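Side-chain contacts in putative alpha-N-acetylgalactosaminidase (Bacillus halodurans C-125, PDB 3CC1), which probably hydrolyses terminal alpha-linked N-acetylgalactosamine from glycans: residues H195-E198 / I199-I202; S168-E171 / L172-Q175. One frame throughout, in Å; residues are numbered along the deposited sequence.

In the fold
Both contacts lie within single helices of the parallel-stranded barrel domain, and the two helices are neighbours: 162-175 carries interaction 2 and 196-208 carries interaction 1, their centres about 17 Å apart. Interaction 2 is the more buried, an aromatic and aliphatic cluster turned toward strands 109-115 and 180-184. Interaction 1 takes in the first turns of its helix and is mixed, with a weak salt bridge at the surface and, a step round the helix, a buried carboxylate held from outside it. The two touch directly where Ile202 CG2 packs on Phe170 CZ at 3.8 Å, so residues 199-202 and 168-171 share one interhelical seam.

Interaction 1: residues H195-E198 / I199-I202; sequences HLEE and IKMI
Glu197 and Lys200, one helical turn apart, lie alongside each other, both ends projecting in the same direction. Carboxylate OE2 of Glu197 reaches NZ of Lys200 at 3.4 Å, a salt bridge whose hydrogen bond is weak. Glu197 bends at its second torsion (chi2 -57°), which brings the carboxylate alongside the extended lysine, and OE1 lies 3.6 Å from Lys200 CD. Long, flexible charged chains suit this exposed side of the helix.

Around the turn, Leu196 CD2 meets Ile199 CD1 at 4.2 Å, a modest apolar touch. Glu198 and Met201, a selenomethionine, pass each other at a slant, with Glu198 CG 4.0 Å from Met201 CE; the methyl is folded back by the bend at chi3 and rests on the aliphatic part of the glutamate.

The backbone beneath begins at His195, the N-cap position, whose carbonyl O accepts from Ile199 N at 2.9 Å. Bonds from Lys200 N to Leu196 O and from Ile202 N to Glu198 O continue the helix.

Farther out, the buried carboxylate of Glu198 is satisfied by a salt bridge to Arg116 and by hydrogen bonds from Tyr166 OH and Val155 N. Met201 and Ile202 pack on helix 162-175. Ile199 touches Ile186, in the loop after strand 180-184, and Leu217, just past strand 214-216; these strands and helix 196-208 form a beta-alpha-beta unit.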
# COMPACT_ATOMS: atom_id res chain seq x y z
N HIS A 195 -20.58 8.44 16.63
CA HIS A 195 -21.72 9.16 17.17
C HIS A 195 -23.04 8.45 16.86
O HIS A 195 -24.02 9.08 16.45
CB HIS A 195 -21.76 10.57 16.59
CG HIS A 195 -20.47 11.33 16.69
ND1 HIS A 195 -19.94 11.74 17.90
CD2 HIS A 195 -19.63 11.78 15.73
CE1 HIS A 195 -18.81 12.39 17.67
NE2 HIS A 195 -18.61 12.45 16.37
N LEU A 196 -23.07 7.14 17.07
CA LEU A 196 -24.21 6.31 16.61
C LEU A 196 -25.52 6.63 17.32
O LEU A 196 -26.57 6.67 16.69
CB LEU A 196 -23.89 4.81 16.73
CG LEU A 196 -22.61 4.35 15.98
CD1 LEU A 196 -22.40 2.83 16.07
CD2 LEU A 196 -22.63 4.83 14.51
N GLU A 197 -25.45 6.84 18.63
CA GLU A 197 -26.67 7.16 19.39
C GLU A 197 -27.20 8.57 19.10
O GLU A 197 -28.40 8.79 19.10
CB GLU A 197 -26.45 6.97 20.89
CG GLU A 197 -26.27 5.51 21.30
CD GLU A 197 -27.47 4.63 20.86
OE1 GLU A 197 -28.64 5.09 20.95
OE2 GLU A 197 -27.24 3.48 20.42
N GLU A 198 -26.29 9.50 18.82
CA GLU A 198 -26.66 10.85 18.46
C GLU A 198 -27.32 10.83 17.08
O GLU A 198 -28.32 11.52 16.85
CB GLU A 198 -25.44 11.79 18.50
CG GLU A 198 -25.81 13.24 18.57
CD GLU A 198 -24.65 14.21 18.92
OE1 GLU A 198 -23.48 13.80 19.03
OE2 GLU A 198 -24.96 15.42 19.07
N ILE A 199 -26.80 9.99 16.18
CA ILE A 199 -27.45 9.77 14.86
C ILE A 199 -28.87 9.27 14.99
O ILE A 199 -29.75 9.72 14.27
CB ILE A 199 -26.66 8.76 13.94
CG1 ILE A 199 -25.35 9.42 13.43
CG2 ILE A 199 -27.55 8.26 12.76
CD1 ILE A 199 -24.34 8.39 12.95
N LYS A 200 -29.10 8.33 15.88
CA LYS A 200 -30.45 7.78 16.05
C LYS A 200 -31.43 8.89 16.47
O LYS A 200 -32.57 8.92 15.99
CB LYS A 200 -30.46 6.62 17.05
CG LYS A 200 -29.62 5.39 16.65
CD LYS A 200 -29.82 4.27 17.69
CE LYS A 200 -28.90 3.05 17.53
NZ LYS A 200 -29.42 1.88 18.36
N MSE A 201 -30.98 9.81 17.32
CA MSE A 201 -31.84 10.93 17.74
C MSE A 201 -32.18 11.86 16.57
O MSE A 201 -33.31 12.30 16.45
CB MSE A 201 -31.19 11.77 18.84
CG MSE A 201 -31.14 11.05 20.16
SE MSE A 201 -30.60 12.17 21.65
CE MSE A 201 -28.96 12.91 20.96
N ILE A 202 -31.18 12.15 15.73
CA ILE A 202 -31.36 13.02 14.58
C ILE A 202 -32.41 12.37 13.69
O ILE A 202 -33.33 13.00 13.21
CB ILE A 202 -30.02 13.31 13.84
CG1 ILE A 202 -29.15 14.21 14.75
CG2 ILE A 202 -30.29 13.94 12.45
CD1 ILE A 202 -27.64 14.23 14.42

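Interaction 2: residues S168-E171 / L172-Q175; sequences SLFE and LYAQ
The rings of Phe170 and Tyr173 meet edge-to-face, the edge of the tyrosine turned toward the face of the phenylalanine. Their planes stand at 81° and their centroids are 5.5 Å apart. Tyr173 CD2 is the atom over the Phe170 face, offset toward its rim and 4.0 Å from Phe170 CD1, which in turn lies at the tyrosine edge, near its plane. One face of the Tyr173 ring lies against the backbone: the carbonyl O of Leu169 sits 3.1 Å above the ring plane, toward the rim, and 3.2 Å from Tyr173 CG. The same oxygen accepts the hydrogen bond from Tyr173 N, at 2.9 Å, so one carbonyl serves the amide and packs on the ring of the same residue.

With CG of Tyr173 beside its own backbone N (chi1 -56°), the ring is laid back along the preceding turn, where the Leu169 side chain runs alongside it. Leu169 CB touches Tyr173 CE2 at 3.9 Å, and Leu169 CD1 comes to 4.1 Å from Tyr173 OH. Large, mainly apolar side chains suit these buried positions; Glu171 and Gln175 occupy the exposed side, joined there through the backbone, Gln175 N to Glu171 O.

Beyond the turn, Ser168 OG is hydrogen-bonded to Tyr165 O, which ties this buried hydroxyl to its own helix. Phe170 also packs on Ala205 and Ile206 of helix 196-208, while Tyr173 lies on Ile112 and Ile114 of strand 109-115; both rings touch Val181 of strand 180-184. Aromatic and aliphatic side chains turned from an outer helix onto parallel strands and an adjacent helix are characteristic of the layer between helices and strands in a TIM barrel, the fold of the alpha-galactosidase family.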
# COMPACT_ATOMS: atom_id res chain seq x y z
N SER A 168 -36.61 19.89 18.31
CA SER A 168 -36.81 21.33 18.17
C SER A 168 -36.09 21.90 16.95
O SER A 168 -36.56 22.84 16.35
CB SER A 168 -36.39 22.10 19.45
OG SER A 168 -34.98 22.37 19.52
N LEU A 169 -34.96 21.31 16.56
CA LEU A 169 -34.22 21.84 15.38
C LEU A 169 -34.99 21.50 14.12
O LEU A 169 -35.18 22.34 13.23
CB LEU A 169 -32.80 21.24 15.29
CG LEU A 169 -31.80 21.56 16.40
CD1 LEU A 169 -30.44 21.05 15.93
CD2 LEU A 169 -31.76 23.06 16.71
N PHE A 170 -35.43 20.26 14.03
CA PHE A 170 -36.13 19.79 12.83
C PHE A 170 -37.54 20.39 12.71
O PHE A 170 -38.01 20.63 11.60
CB PHE A 170 -36.07 18.28 12.71
CG PHE A 170 -34.70 17.81 12.28
CD1 PHE A 170 -34.35 17.83 10.94
CD2 PHE A 170 -33.72 17.51 13.22
CE1 PHE A 170 -33.08 17.47 10.53
CE2 PHE A 170 -32.43 17.17 12.83
CZ PHE A 170 -32.10 17.15 11.48
N GLU A 171 -38.15 20.73 13.83
CA GLU A 171 -39.37 21.56 13.80
C GLU A 171 -39.09 22.93 13.20
O GLU A 171 -39.85 23.42 12.36
CB GLU A 171 -39.96 21.74 15.19
CG GLU A 171 -40.67 20.51 15.70
CD GLU A 171 -40.94 20.56 17.23
OE1 GLU A 171 -40.84 21.68 17.83
OE2 GLU A 171 -41.26 19.48 17.81
N LEU A 172 -38.00 23.55 13.61
CA LEU A 172 -37.60 24.83 13.05
C LEU A 172 -37.35 24.75 11.54
O LEU A 172 -37.83 25.58 10.75
CB LEU A 172 -36.36 25.37 13.78
CG LEU A 172 -35.90 26.78 13.44
CD1 LEU A 172 -37.05 27.83 13.63
CD2 LEU A 172 -34.67 27.10 14.31
N TYR A 173 -36.62 23.73 11.13
CA TYR A 173 -36.29 23.55 9.73
C TYR A 173 -37.57 23.27 8.92
O TYR A 173 -37.71 23.74 7.79
CB TYR A 173 -35.22 22.46 9.53
CG TYR A 173 -33.95 22.69 10.32
CD1 TYR A 173 -33.56 23.97 10.66
CD2 TYR A 173 -33.16 21.62 10.74
CE1 TYR A 173 -32.41 24.19 11.41
CE2 TYR A 173 -32.01 21.83 11.52
CZ TYR A 173 -31.64 23.11 11.84
OH TYR A 173 -30.50 23.38 12.56
N ALA A 174 -38.50 22.51 9.49
CA ALA A 174 -39.78 22.25 8.83
C ALA A 174 -40.56 23.56 8.66
O ALA A 174 -41.16 23.81 7.61
CB ALA A 174 -40.61 21.22 9.59
N GLN A 175 -40.50 24.38 9.70
CA GLN A 175 -41.12 25.69 9.72
C GLN A 175 -40.58 26.50 8.55
O GLN A 175 -41.34 27.12 7.81
CB GLN A 175 -40.80 26.40 11.04
CG GLN A 175 -41.52 27.72 11.24
CD GLN A 175 -41.05 28.46 12.48
OE1 GLN A 175 -40.59 29.60 12.41
NE2 GLN A 175 -41.19 27.82 13.64